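Formyltransferase PseJ (Anoxybacillus kamchatkensis G10, PDB 6EDK) is a formyltransferase-family protein of alpha/beta fold with a ligand pocket beside its mixed sheet. Local coordinates at residues A[39-44]-A[160-165]; A[93-98]-A[149-154]; A[137-142]-A[155-160]; A[145-150]-A[196-201]. One frame throughout, in Å; residues are numbered along the deposited sequence.

Overall arrangement
From the N terminus, helix 36-43 comes first, and interaction 1 sets it beside helix 147-169, closing the longest of the four loops. Interactions 2 and 3 nest inside that loop. Interaction 2 joins the turn after strand 90-94 to the helix, and interaction 3 joins the end of strand 133-138 to it; their segments alternate along the chain, so the two cross, with centres about 6 Å apart. Interaction 4 starts on the stretch where interaction 2 ends, sharing Thr149 and Thr150, and crosses interactions 1 and 3 to reach the C-terminal loop after strand 185-186. Helix 147-169 thus takes part in all four contacts, tying the mixed sheet to helix 36-43 and the C-terminal region.

Interaction 1. Residues A[39-44]-A[160-165]; sequences RDFLES and KLFMEY
Phe41 holds its ring carbon CG trans to the backbone N (chi1 171°), which carries the ring toward segment 160-165 of helix 147-169, while Met163 turns CG trans to its carbonyl carbon and lays its chain across that ring. Met163 CG sits almost over the ring centre, 3.7 Å from the centroid of the Phe41 ring and 8° off the normal, a CH-pi contact. The sulfur follows over the face: Met163 SD is 4.1 Å from the same centroid, a Met-aromatic contact. Phe162 meets Phe41 obliquely, with Phe162 CE2 4.0 Å from Phe41 CE2. From the next residue of helix 36-43, Leu42 CD2 comes to the edge of the Phe162 ring, 4.1 Å from Phe162 CZ. The short helical segments run nearly parallel, at 10°, with axes 11.8 Å apart, a gap that long side chains can bridge: a flexible methionine follows a flat face, and a branched leucine fits a ring edge. Phe45 meets Phe41 edge-to-face, and Trp166 lies by Phe162, so that both continue the aromatic cluster beyond the two segments. With only carbon and sulfur meeting across the segments, the contact rests on dispersion and hydrophobic burial rather than on directed polar bonds.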
loop_
_atom_site.group_PDB
_atom_site.type_symbol
_atom_site.label_atom_id
_atom_site.label_comp_id
_atom_site.label_asym_id
_atom_site.label_seq_id
_atom_site.Cartn_x
_atom_site.Cartn_y
_atom_site.Cartn_z
ATOM N N ARG A 39 4.948 2.438 -14.610
ATOM C CA ARG A 39 5.274 1.585 -15.748
ATOM C C ARG A 39 6.612 1.963 -16.339
ATOM O O ARG A 39 7.510 1.117 -16.460
ATOM C CB ARG A 39 4.160 1.664 -16.782
ATOM C CG ARG A 39 4.517 1.049 -18.128
ATOM C CD ARG A 39 3.382 1.290 -19.137
ATOM N NE ARG A 39 2.258 0.380 -18.912
ATOM C CZ ARG A 39 2.241 -0.898 -19.319
ATOM N NH1 ARG A 39 3.297 -1.425 -19.953
ATOM N NH2 ARG A 39 1.166 -1.649 -19.061
ATOM N N ASP A 40 6.797 3.256 -16.656
ATOM C CA ASP A 40 8.054 3.685 -17.268
ATOM C C ASP A 40 9.240 3.420 -16.369
ATOM O O ASP A 40 10.310 3.044 -16.843
ATOM C CB ASP A 40 8.015 5.188 -17.601
ATOM C CG ASP A 40 7.142 5.502 -18.758
ATOM O OD1 ASP A 40 6.828 4.590 -19.552
ATOM O OD2 ASP A 40 6.756 6.674 -18.880
ATOM N N PHE A 41 9.106 3.709 -15.055
ATOM C CA PHE A 41 10.216 3.471 -14.138
ATOM C C PHE A 41 10.617 2.004 -14.156
ATOM O O PHE A 41 11.802 1.653 -14.256
ATOM C CB PHE A 41 9.803 3.899 -12.670
ATOM C CG PHE A 41 10.810 3.494 -11.623
ATOM C CD1 PHE A 41 11.934 4.273 -11.381
ATOM C CD2 PHE A 41 10.615 2.384 -10.838
ATOM C CE1 PHE A 41 12.886 3.919 -10.420
ATOM C CE2 PHE A 41 11.553 2.014 -9.883
ATOM C CZ PHE A 41 12.674 2.774 -9.655
ATOM N N LEU A 42 9.632 1.136 -14.093
ATOM C CA LEU A 42 9.921 -0.285 -14.029
ATOM C C LEU A 42 10.548 -0.764 -15.364
ATOM O O LEU A 42 11.474 -1.570 -15.362
ATOM C CB LEU A 42 8.631 -1.061 -13.774
ATOM C CG LEU A 42 8.041 -0.895 -12.354
ATOM C CD1 LEU A 42 6.689 -1.584 -12.281
ATOM C CD2 LEU A 42 8.994 -1.471 -11.367
ATOM N N GLU A 43 10.061 -0.221 -16.461
ATOM C CA GLU A 43 10.596 -0.615 -17.770
ATOM C C GLU A 43 11.995 -0.086 -17.990
ATOM O O GLU A 43 12.738 -0.690 -18.754
ATOM C CB GLU A 43 9.672 -0.126 -18.867
ATOM C CG GLU A 43 8.393 -0.942 -18.969
ATOM C CD GLU A 43 7.418 -0.415 -20.023
ATOM O OE1 GLU A 43 7.589 0.724 -20.531
ATOM O OE2 GLU A 43 6.448 -1.138 -20.319
ATOM N N SER A 44 12.403 0.990 -17.297
ATOM C CA SER A 44 13.790 1.422 -17.394
ATOM C C SER A 44 14.757 0.441 -16.768
ATOM O O SER A 44 15.960 0.668 -16.864
ATOM C CB SER A 44 13.961 2.860 -16.776
ATOM O OG SER A 44 13.884 2.860 -15.367
ATOM N N LYS A 160 8.242 7.439 -3.453
ATOM C CA LYS A 160 9.681 7.586 -3.255
ATOM C C LYS A 160 10.316 6.359 -2.645
ATOM O O LYS A 160 11.396 5.943 -3.052
ATOM C CB LYS A 160 9.902 8.822 -2.371
ATOM C CG LYS A 160 11.337 9.216 -2.192
ATOM C CD LYS A 160 11.527 10.471 -1.298
ATOM C CE LYS A 160 13.029 10.738 -1.168
ATOM N NZ LYS A 160 13.357 11.550 0.036
ATOM N N LEU A 161 9.731 5.824 -1.572
ATOM C CA LEU A 161 10.316 4.691 -0.871
ATOM C C LEU A 161 10.404 3.474 -1.793
ATOM O O LEU A 161 11.393 2.727 -1.785
ATOM C CB LEU A 161 9.411 4.350 0.343
ATOM C CG LEU A 161 9.846 3.242 1.286
ATOM C CD1 LEU A 161 11.126 3.593 2.037
ATOM C CD2 LEU A 161 8.746 2.907 2.307
ATOM N N PHE A 162 9.390 3.322 -2.631
ATOM C CA PHE A 162 9.387 2.185 -3.578
ATOM C C PHE A 162 10.557 2.318 -4.554
ATOM O O PHE A 162 11.343 1.373 -4.773
ATOM C CB PHE A 162 8.088 2.172 -4.342
ATOM C CG PHE A 162 8.123 1.123 -5.441
ATOM C CD1 PHE A 162 8.054 -0.178 -5.119
ATOM C CD2 PHE A 162 8.379 1.525 -6.727
ATOM C CE1 PHE A 162 8.175 -1.150 -6.139
ATOM C CE2 PHE A 162 8.528 0.546 -7.744
ATOM C CZ PHE A 162 8.427 -0.741 -7.385
ATOM N N MET A 163 10.666 3.496 -5.164
ATOM C CA MET A 163 11.741 3.682 -6.175
ATOM C C MET A 163 13.094 3.627 -5.524
ATOM O O MET A 163 14.066 3.165 -6.150
ATOM C CB MET A 163 11.569 5.007 -6.912
ATOM C CG MET A 163 10.346 5.062 -7.828
ATOM S SD MET A 163 10.087 6.452 -8.976
ATOM C CE MET A 163 9.648 7.749 -7.801
ATOM N N GLU A 164 13.203 4.124 -4.272
ATOM C CA GLU A 164 14.482 4.030 -3.580
ATOM C C GLU A 164 14.904 2.598 -3.366
ATOM O O GLU A 164 16.102 2.284 -3.493
ATOM C CB GLU A 164 14.433 4.753 -2.240
ATOM C CG GLU A 164 15.675 4.640 -1.391
ATOM C CD GLU A 164 15.551 5.470 -0.120
ATOM O OE1 GLU A 164 14.541 6.231 0.007
ATOM O OE2 GLU A 164 16.474 5.395 0.704
ATOM N N TYR A 165 13.962 1.706 -3.077
ATOM C CA TYR A 165 14.347 0.338 -2.689
ATOM C C TYR A 165 14.110 -0.704 -3.782
ATOM O O TYR A 165 14.593 -1.826 -3.662
ATOM C CB TYR A 165 13.617 -0.098 -1.409
ATOM C CG TYR A 165 14.224 0.486 -0.162
ATOM C CD1 TYR A 165 15.282 -0.117 0.475
ATOM C CD2 TYR A 165 13.769 1.688 0.353
ATOM C CE1 TYR A 165 15.856 0.421 1.596
ATOM C CE2 TYR A 165 14.355 2.245 1.557
ATOM C CZ TYR A 165 15.404 1.577 2.143
ATOM O OH TYR A 165 16.024 2.064 3.284
#

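Interaction 2. Residues A[93-98]-A[149-154]; sequences LHISYL and TTYERL
Ile95 stands at the centre of an inverse gamma turn, just where strand 90-94 has ended, and from this tight bend it presents both of its branches to segment 149-154 of helix 147-169. Its chi1 of 55° places CG1 between the backbone N and the carbonyl carbon, an arrangement that leaves CG2 beside the N. The longer branch ends in Ile95 CD1, which lies 3.6 Å from Tyr151 CE2, meeting the ring obliquely, and also brushes Leu154 CD1 at 4.1 Å. The shorter branch and the beta carbon pack on Leu154: Ile95 CG2 approaches Leu154 CB at 4.1 Å, and the two beta carbons, Ile95 CB and Leu154 CB, are 4.0 Å apart. Leu154 in turn reaches back, its CD1 3.8 Å from the carbonyl oxygen of Ile95. Tyr151 and Leu154 are three residues apart on the helix, so they face the same way, and a beta-branched isoleucine suits the place between them because its branches can touch both at once. This is helix-on-sheet packing of an alpha/beta fold: helix 147-169 covers one face of the mixed sheet, and Val119 of the adjacent strand 118-123 touches both Ile95 and Leu154. Leu154 is buried, while Ile95 and Tyr151 are partly exposed. A bound 2-(N-morpholino)-ethanesulfonic acid, probably from the crystallisation liquor, comes within about 3 Å of the Tyr151 side chain.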
loop_
_atom_site.group_PDB
_atom_site.type_symbol
_atom_site.label_atom_id
_atom_site.label_comp_id
_atom_site.label_asym_id
_atom_site.label_seq_id
_atom_site.Cartn_x
_atom_site.Cartn_y
_atom_site.Cartn_z
ATOM N N LEU A 93 1.890 -1.779 -1.675
ATOM C CA LEU A 93 2.219 -0.417 -1.189
ATOM C C LEU A 93 1.018 0.146 -0.452
ATOM O O LEU A 93 -0.027 0.457 -1.053
ATOM C CB LEU A 93 2.589 0.518 -2.340
ATOM C CG LEU A 93 3.948 0.372 -2.979
ATOM C CD1 LEU A 93 4.347 -1.039 -3.363
ATOM C CD2 LEU A 93 4.098 1.275 -4.183
ATOM N N HIS A 94 1.153 0.321 0.883
ATOM C CA HIS A 94 0.058 0.684 1.771
ATOM C C HIS A 94 0.463 1.935 2.535
ATOM O O HIS A 94 1.529 1.950 3.131
ATOM C CB HIS A 94 -0.199 -0.456 2.771
ATOM C CG HIS A 94 -1.341 -0.224 3.678
ATOM N ND1 HIS A 94 -2.636 -0.149 3.229
ATOM C CD2 HIS A 94 -1.393 -0.043 5.018
ATOM C CE1 HIS A 94 -3.441 0.103 4.248
ATOM N NE2 HIS A 94 -2.709 0.171 5.347
ATOM N N ILE A 95 -0.376 2.943 2.522
ATOM C CA ILE A 95 -0.018 4.216 3.140
ATOM C C ILE A 95 -0.423 4.281 4.607
ATOM O O ILE A 95 -1.028 5.265 5.066
ATOM C CB ILE A 95 -0.542 5.388 2.339
ATOM C CG1 ILE A 95 -2.038 5.331 2.091
ATOM C CG2 ILE A 95 0.257 5.529 1.012
ATOM C CD1 ILE A 95 -2.635 6.690 1.675
ATOM N N SER A 96 -0.041 3.263 5.357
ATOM C CA SER A 96 -0.018 3.354 6.803
ATOM C C SER A 96 1.314 2.814 7.317
ATOM O O SER A 96 2.094 2.173 6.617
ATOM C CB SER A 96 -1.217 2.594 7.433
ATOM O OG SER A 96 -0.789 1.248 7.566
ATOM N N TYR A 97 1.592 3.112 8.574
ATOM C CA TYR A 97 2.713 2.566 9.312
ATOM C C TYR A 97 2.227 1.254 9.923
ATOM O O TYR A 97 1.734 1.212 11.034
ATOM C CB TYR A 97 3.218 3.548 10.359
ATOM C CG TYR A 97 4.644 3.222 10.799
ATOM C CD1 TYR A 97 4.891 2.225 11.647
ATOM C CD2 TYR A 97 5.744 3.925 10.240
ATOM C CE1 TYR A 97 6.195 1.889 12.013
ATOM C CE2 TYR A 97 7.057 3.595 10.583
ATOM C CZ TYR A 97 7.247 2.558 11.489
ATOM O OH TYR A 97 8.530 2.184 11.836
ATOM N N LEU A 98 2.322 0.161 9.175
ATOM C CA LEU A 98 1.803 -1.102 9.721
ATOM C C LEU A 98 2.640 -1.484 10.955
ATOM O O LEU A 98 3.876 -1.275 10.990
ATOM C CB LEU A 98 1.904 -2.206 8.659
ATOM C CG LEU A 98 0.902 -2.019 7.504
ATOM C CD1 LEU A 98 1.226 -2.932 6.333
ATOM C CD2 LEU A 98 -0.549 -2.176 7.881
ATOM N N THR A 149 -3.497 17.371 2.380
ATOM C CA THR A 149 -2.054 17.573 2.371
ATOM C C THR A 149 -1.325 16.396 2.987
ATOM O O THR A 149 -0.258 16.037 2.487
ATOM C CB THR A 149 -1.615 18.896 3.073
ATOM O OG1 THR A 149 -2.078 19.008 4.427
ATOM C CG2 THR A 149 -2.173 20.102 2.263
ATOM N N THR A 150 -1.919 15.741 4.007
ATOM C CA THR A 150 -1.297 14.547 4.593
ATOM C C THR A 150 -1.400 13.359 3.647
ATOM O O THR A 150 -0.412 12.667 3.463
ATOM C CB THR A 150 -1.910 14.173 5.919
ATOM O OG1 THR A 150 -3.341 14.080 5.822
ATOM C CG2 THR A 150 -1.645 15.316 6.936
ATOM N N TYR A 151 -2.554 13.175 2.998
ATOM C CA TYR A 151 -2.660 12.101 1.958
ATOM C C TYR A 151 -1.653 12.282 0.832
ATOM O O TYR A 151 -0.968 11.318 0.407
ATOM C CB TYR A 151 -4.090 12.081 1.418
ATOM C CG TYR A 151 -4.341 10.992 0.368
ATOM C CD1 TYR A 151 -4.064 11.222 -0.976
ATOM C CD2 TYR A 151 -4.805 9.730 0.740
ATOM C CE1 TYR A 151 -4.283 10.209 -1.944
ATOM C CE2 TYR A 151 -5.006 8.713 -0.210
ATOM C CZ TYR A 151 -4.748 8.967 -1.539
ATOM O OH TYR A 151 -4.980 7.960 -2.460
ATOM N N GLU A 152 -1.539 13.492 0.319
ATOM C CA GLU A 152 -0.549 13.726 -0.741
ATOM C C GLU A 152 0.842 13.464 -0.254
ATOM O O GLU A 152 1.648 12.957 -0.981
ATOM C CB GLU A 152 -0.663 15.165 -1.269
ATOM C CG GLU A 152 -1.838 15.342 -2.200
ATOM C CD GLU A 152 -1.786 14.354 -3.385
ATOM O OE1 GLU A 152 -0.668 14.155 -3.974
ATOM O OE2 GLU A 152 -2.860 13.754 -3.687
ATOM N N ARG A 153 1.183 13.848 0.978
ATOM C CA ARG A 153 2.524 13.566 1.453
ATOM C C ARG A 153 2.784 12.056 1.596
ATOM O O ARG A 153 3.887 11.572 1.297
ATOM C CB ARG A 153 2.734 14.293 2.810
ATOM C CG ARG A 153 4.120 14.235 3.266
ATOM C CD ARG A 153 4.310 14.947 4.647
ATOM N NE ARG A 153 4.121 16.392 4.471
ATOM C CZ ARG A 153 3.142 17.092 5.004
ATOM N NH1 ARG A 153 2.258 16.504 5.797
ATOM N NH2 ARG A 153 3.088 18.396 4.767
ATOM N N LEU A 154 1.776 11.291 2.059
ATOM C CA LEU A 154 1.957 9.852 2.147
ATOM C C LEU A 154 2.151 9.268 0.745
ATOM O O LEU A 154 3.011 8.415 0.541
ATOM C CB LEU A 154 0.720 9.200 2.794
ATOM C CG LEU A 154 0.502 9.585 4.267
ATOM C CD1 LEU A 154 -0.903 9.030 4.621
ATOM C CD2 LEU A 154 1.520 9.004 5.188
#

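Interaction 3. Residues A[137-142]-A[155-160]; sequences REVTYY and TQTIEK
Thr157 CG2 touches two side chains of segment 137-142, its methyl reaching 3.6 Å from Val139 CG2 and 4.0 Å from Arg137 CD. The meeting with Val139 is tip to tip, methyl against methyl, while the arginine passes obliquely with only the aliphatic part of its chain. A chi1 of -54° for Thr157 sets CG2 trans to the backbone N and toward the strand, and it puts OG1 beside the N, from where the hydroxyl bonds to the carbonyl oxygen of Arg153 one turn earlier in the helix. Threonine suits this place: its methyl makes the apolar contact while the helix backbone takes up its polar arm. Arg137 bends at chi3, and its guanidinium group goes past the contact; Arg137 NH1 comes to 4.5 Å from Lys160 NZ, a like-charged pair that is probably eased by solvent at this surface and by Glu164, with which Arg137 NH2 forms a long, weak ion pair. Val139, beta-branched and compact, also touches Arg153 and Leu154. The contact lies at the rim of the sheet: helix 147-169 packs here on strand 133-138, one of the two edge strands, and on its backbone-bonded neighbour, strand 118-123, whose Val119 reaches Thr157.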
loop_
_atom_site.group_PDB
_atom_site.type_symbol
_atom_site.label_atom_id
_atom_site.label_comp_id
_atom_site.label_asym_id
_atom_site.label_seq_id
_atom_site.Cartn_x
_atom_site.Cartn_y
_atom_site.Cartn_z
ATOM N N ARG A 137 8.354 3.785 6.498
ATOM C CA ARG A 137 8.862 5.117 6.847
ATOM C C ARG A 137 7.842 5.892 7.612
ATOM O O ARG A 137 6.678 5.936 7.232
ATOM C CB ARG A 137 9.280 5.880 5.581
ATOM C CG ARG A 137 9.843 7.235 5.883
ATOM C CD ARG A 137 10.572 7.758 4.685
ATOM N NE ARG A 137 11.704 6.837 4.440
ATOM C CZ ARG A 137 12.489 6.883 3.361
ATOM N NH1 ARG A 137 12.314 7.827 2.417
ATOM N NH2 ARG A 137 13.466 6.043 3.238
ATOM N N GLU A 138 8.281 6.580 8.660
ATOM C CA GLU A 138 7.309 7.433 9.351
ATOM C C GLU A 138 7.150 8.750 8.587
ATOM O O GLU A 138 8.056 9.209 7.904
ATOM C CB GLU A 138 7.795 7.730 10.808
ATOM C CG GLU A 138 6.804 8.553 11.585
ATOM C CD GLU A 138 7.301 8.985 12.984
ATOM O OE1 GLU A 138 8.502 9.084 13.161
ATOM O OE2 GLU A 138 6.435 9.258 13.845
ATOM N N VAL A 139 5.961 9.323 8.643
ATOM C CA VAL A 139 5.647 10.581 7.987
ATOM C C VAL A 139 4.950 11.438 9.031
ATOM O O VAL A 139 3.833 11.113 9.443
ATOM C CB VAL A 139 4.732 10.389 6.755
ATOM C CG1 VAL A 139 4.312 11.695 6.172
ATOM C CG2 VAL A 139 5.436 9.524 5.690
ATOM N N THR A 140 5.572 12.521 9.385
ATOM C CA THR A 140 5.009 13.454 10.342
ATOM C C THR A 140 4.091 14.458 9.653
ATOM O O THR A 140 4.025 14.591 8.438
ATOM C CB THR A 140 6.116 14.193 11.101
ATOM O OG1 THR A 140 7.049 14.725 10.139
ATOM C CG2 THR A 140 6.813 13.218 12.079
ATOM N N TYR A 141 3.349 15.167 10.472
ATOM C CA TYR A 141 2.421 16.154 9.980
ATOM C C TYR A 141 2.650 17.456 10.743
ATOM O O TYR A 141 3.417 17.515 11.704
ATOM C CB TYR A 141 1.013 15.713 10.168
ATOM C CG TYR A 141 0.586 15.582 11.583
ATOM C CD1 TYR A 141 0.937 14.473 12.335
ATOM C CD2 TYR A 141 -0.124 16.598 12.210
ATOM C CE1 TYR A 141 0.526 14.341 13.661
ATOM C CE2 TYR A 141 -0.547 16.462 13.509
ATOM C CZ TYR A 141 -0.216 15.356 14.237
ATOM O OH TYR A 141 -0.644 15.266 15.546
ATOM N N TYR A 142 1.996 18.485 10.264
ATOM C CA TYR A 142 2.215 19.828 10.748
ATOM C C TYR A 142 0.914 20.418 11.232
ATOM O O TYR A 142 -0.183 19.990 10.846
ATOM C CB TYR A 142 2.796 20.710 9.655
ATOM C CG TYR A 142 4.098 20.208 9.129
ATOM C CD1 TYR A 142 4.134 19.371 8.035
ATOM C CD2 TYR A 142 5.296 20.517 9.739
ATOM C CE1 TYR A 142 5.319 18.882 7.547
ATOM C CE2 TYR A 142 6.506 20.043 9.250
ATOM C CZ TYR A 142 6.508 19.220 8.155
ATOM O OH TYR A 142 7.700 18.709 7.649
ATOM N N THR A 155 1.356 9.734 -0.214
ATOM C CA THR A 155 1.457 9.206 -1.594
ATOM C C THR A 155 2.851 9.459 -2.175
ATOM O O THR A 155 3.488 8.559 -2.737
ATOM C CB THR A 155 0.370 9.866 -2.461
ATOM O OG1 THR A 155 -0.888 9.326 -2.024
ATOM C CG2 THR A 155 0.598 9.560 -3.900
ATOM N N GLN A 156 3.359 10.677 -2.017
ATOM C CA GLN A 156 4.702 10.962 -2.494
ATOM C C GLN A 156 5.755 10.171 -1.766
ATOM O O GLN A 156 6.741 9.708 -2.363
ATOM C CB GLN A 156 5.004 12.483 -2.320
ATOM C CG GLN A 156 4.181 13.381 -3.236
ATOM C CD GLN A 156 4.258 12.980 -4.741
ATOM O OE1 GLN A 156 5.331 12.897 -5.313
ATOM N NE2 GLN A 156 3.091 12.725 -5.355
ATOM N N THR A 157 5.595 10.007 -0.459
ATOM C CA THR A 157 6.567 9.257 0.312
ATOM C C THR A 157 6.601 7.761 -0.041
ATOM O O THR A 157 7.682 7.180 -0.164
ATOM C CB THR A 157 6.286 9.421 1.810
ATOM O OG1 THR A 157 6.233 10.826 2.169
ATOM C CG2 THR A 157 7.310 8.746 2.656
ATOM N N ILE A 158 5.455 7.129 -0.214
ATOM C CA ILE A 158 5.551 5.679 -0.516
ATOM C C ILE A 158 6.094 5.443 -1.962
ATOM O O ILE A 158 6.805 4.475 -2.195
ATOM C CB ILE A 158 4.197 4.976 -0.345
ATOM C CG1 ILE A 158 4.402 3.444 -0.283
ATOM C CG2 ILE A 158 3.148 5.399 -1.404
ATOM C CD1 ILE A 158 3.249 2.701 0.338
ATOM N N GLU A 159 5.761 6.319 -2.916
ATOM C CA GLU A 159 6.307 6.232 -4.288
ATOM C C GLU A 159 7.784 6.460 -4.249
ATOM O O GLU A 159 8.542 5.723 -4.856
ATOM C CB GLU A 159 5.588 7.199 -5.182
ATOM C CG GLU A 159 4.056 6.902 -5.270
ATOM C CD GLU A 159 3.225 7.911 -6.009
ATOM O OE1 GLU A 159 3.759 8.930 -6.509
ATOM O OE2 GLU A 159 1.968 7.714 -6.118
ATOM N N LYS A 160 8.242 7.439 -3.453
ATOM C CA LYS A 160 9.681 7.586 -3.255
ATOM C C LYS A 160 10.316 6.359 -2.645
ATOM O O LYS A 160 11.396 5.943 -3.052
ATOM C CB LYS A 160 9.902 8.822 -2.371
ATOM C CG LYS A 160 11.337 9.216 -2.192
ATOM C CD LYS A 160 11.527 10.471 -1.298
ATOM C CE LYS A 160 13.029 10.738 -1.168
ATOM N NZ LYS A 160 13.357 11.550 0.036
#

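Interaction 4. Residues A[145-150]-A[196-201]; sequences DTLRTT and YLLTDG
Leu147, in the first turn of helix 147-169, touches Leu198 just after a capping box has started that helix. In the box, Thr146 is the N-cap residue, and Thr149 N donates to Thr146 OG1 at 3.1 Å, while Thr146 N donates to Thr149 OG1 at 2.8 Å and a nearly straight 170°. Threonine fits both places, since a short hydroxyl can reach back to a backbone N-H. Asp145 OD1 accepts from Thr149 OG1, adding a further bond at this end. The packed side is compact: Leu147 is buried, its side chain enclosed by Leu209, Leu108 and the side chain of Asn107. Leu198, at the centre of an inverse gamma turn and the start of a type I turn to Gly201, crosses it at about a right angle.

By contrast, the far side is looser. Only 90 Å² is buried between the segments, and Thr199 and Asp200 are exposed. Arg148, also exposed, pairs with Asp203 beyond the turn. Gly201 suits its positive phi of 62°, a value glycine tolerates easily. The carbonyl oxygen of Gly201 lies 4.1 Å from Leu147 CD1, the same methyl that stands 4.0 Å from Leu198 CD2.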
loop_
_atom_site.group_PDB
_atom_site.type_symbol
_atom_site.label_atom_id
_atom_site.label_comp_id
_atom_site.label_asym_id
_atom_site.label_seq_id
_atom_site.Cartn_x
_atom_site.Cartn_y
_atom_site.Cartn_z
ATOM N N ASP A 145 -1.930 21.075 8.718
ATOM C CA ASP A 145 -2.221 20.107 7.657
ATOM C C ASP A 145 -3.725 19.825 7.552
ATOM O O ASP A 145 -4.508 19.898 8.536
ATOM C CB ASP A 145 -1.525 18.774 7.923
ATOM C CG ASP A 145 -0.223 18.639 7.258
ATOM O OD1 ASP A 145 -0.080 19.128 6.125
ATOM O OD2 ASP A 145 0.674 18.051 7.872
ATOM N N THR A 146 -4.110 19.344 6.362
ATOM C CA THR A 146 -5.450 18.865 6.093
ATOM C C THR A 146 -5.378 17.384 5.686
ATOM O O THR A 146 -4.315 16.856 5.511
ATOM C CB THR A 146 -6.074 19.680 4.969
ATOM O OG1 THR A 146 -5.275 19.499 3.806
ATOM C CG2 THR A 146 -6.118 21.175 5.337
ATOM N N LEU A 147 -6.523 16.712 5.562
ATOM C CA LEU A 147 -6.473 15.351 5.043
ATOM C C LEU A 147 -5.858 15.327 3.655
ATOM O O LEU A 147 -5.157 14.387 3.334
ATOM C CB LEU A 147 -7.855 14.709 4.987
ATOM C CG LEU A 147 -8.441 14.438 6.390
ATOM C CD1 LEU A 147 -9.896 14.024 6.262
ATOM C CD2 LEU A 147 -7.664 13.391 7.183
ATOM N N ARG A 148 -6.135 16.334 2.826
ATOM C CA ARG A 148 -5.532 16.365 1.494
ATOM C C ARG A 148 -4.024 16.438 1.578
ATOM O O ARG A 148 -3.333 15.749 0.863
ATOM C CB ARG A 148 -6.032 17.558 0.693
ATOM C CG ARG A 148 -5.556 17.587 -0.757
ATOM C CD ARG A 148 -5.967 18.875 -1.480
ATOM N NE ARG A 148 -7.432 19.021 -1.576
ATOM C CZ ARG A 148 -8.184 18.336 -2.430
ATOM N NH1 ARG A 148 -7.627 17.452 -3.232
ATOM N NH2 ARG A 148 -9.494 18.522 -2.462
ATOM N N THR A 149 -3.497 17.371 2.380
ATOM C CA THR A 149 -2.054 17.573 2.371
ATOM C C THR A 149 -1.325 16.396 2.987
ATOM O O THR A 149 -0.258 16.037 2.487
ATOM C CB THR A 149 -1.615 18.896 3.073
ATOM O OG1 THR A 149 -2.078 19.008 4.427
ATOM C CG2 THR A 149 -2.173 20.102 2.263
ATOM N N THR A 150 -1.919 15.741 4.007
ATOM C CA THR A 150 -1.297 14.547 4.593
ATOM C C THR A 150 -1.400 13.359 3.647
ATOM O O THR A 150 -0.412 12.667 3.463
ATOM C CB THR A 150 -1.910 14.173 5.919
ATOM O OG1 THR A 150 -3.341 14.080 5.822
ATOM C CG2 THR A 150 -1.645 15.316 6.936
ATOM N N TYR A 196 -19.256 13.471 10.110
ATOM C CA TYR A 196 -19.751 14.785 10.489
ATOM C C TYR A 196 -18.609 15.703 10.887
ATOM O O TYR A 196 -18.794 16.924 10.939
ATOM C CB TYR A 196 -20.769 14.652 11.644
ATOM C CG TYR A 196 -20.128 14.443 12.989
ATOM C CD1 TYR A 196 -19.862 13.169 13.463
ATOM C CD2 TYR A 196 -19.758 15.535 13.785
ATOM C CE1 TYR A 196 -19.236 12.975 14.693
ATOM C CE2 TYR A 196 -19.142 15.364 15.006
ATOM C CZ TYR A 196 -18.876 14.081 15.458
ATOM O OH TYR A 196 -18.251 13.913 16.672
ATOM N N LEU A 197 -17.442 15.125 11.212
ATOM C CA LEU A 197 -16.270 15.944 11.508
ATOM C C LEU A 197 -15.661 16.528 10.247
ATOM O O LEU A 197 -15.069 17.605 10.314
ATOM C CB LEU A 197 -15.233 15.099 12.247
ATOM C CG LEU A 197 -15.615 14.666 13.662
ATOM C CD1 LEU A 197 -14.701 13.559 14.129
ATOM C CD2 LEU A 197 -15.538 15.834 14.622
ATOM N N LEU A 198 -15.840 15.852 9.105
ATOM C CA LEU A 198 -15.213 16.263 7.854
ATOM C C LEU A 198 -16.061 17.312 7.126
ATOM O O LEU A 198 -16.489 17.126 5.993
ATOM C CB LEU A 198 -14.974 15.046 6.975
ATOM C CG LEU A 198 -14.277 13.865 7.638
ATOM C CD1 LEU A 198 -13.798 12.922 6.564
ATOM C CD2 LEU A 198 -13.135 14.389 8.501
ATOM N N THR A 199 -16.206 18.462 7.776
ATOM C CA THR A 199 -17.031 19.533 7.240
ATOM C C THR A 199 -16.472 20.126 5.966
ATOM O O THR A 199 -17.247 20.683 5.189
ATOM C CB THR A 199 -17.201 20.642 8.278
ATOM O OG1 THR A 199 -15.926 20.960 8.838
ATOM C CG2 THR A 199 -18.152 20.185 9.373
ATOM N N ASP A 200 -15.153 20.016 5.729
ATOM C CA ASP A 200 -14.573 20.517 4.486
ATOM C C ASP A 200 -13.978 19.408 3.637
ATOM O O ASP A 200 -13.137 19.667 2.792
ATOM C CB ASP A 200 -13.527 21.595 4.773
ATOM C CG ASP A 200 -14.138 22.836 5.391
ATOM O OD1 ASP A 200 -15.062 23.383 4.768
ATOM O OD2 ASP A 200 -13.724 23.249 6.491
ATOM N N GLY A 201 -14.483 18.195 3.798
ATOM C CA GLY A 201 -14.084 17.092 2.932
ATOM C C GLY A 201 -12.578 16.862 3.105
ATOM O O GLY A 201 -12.058 16.876 4.244
#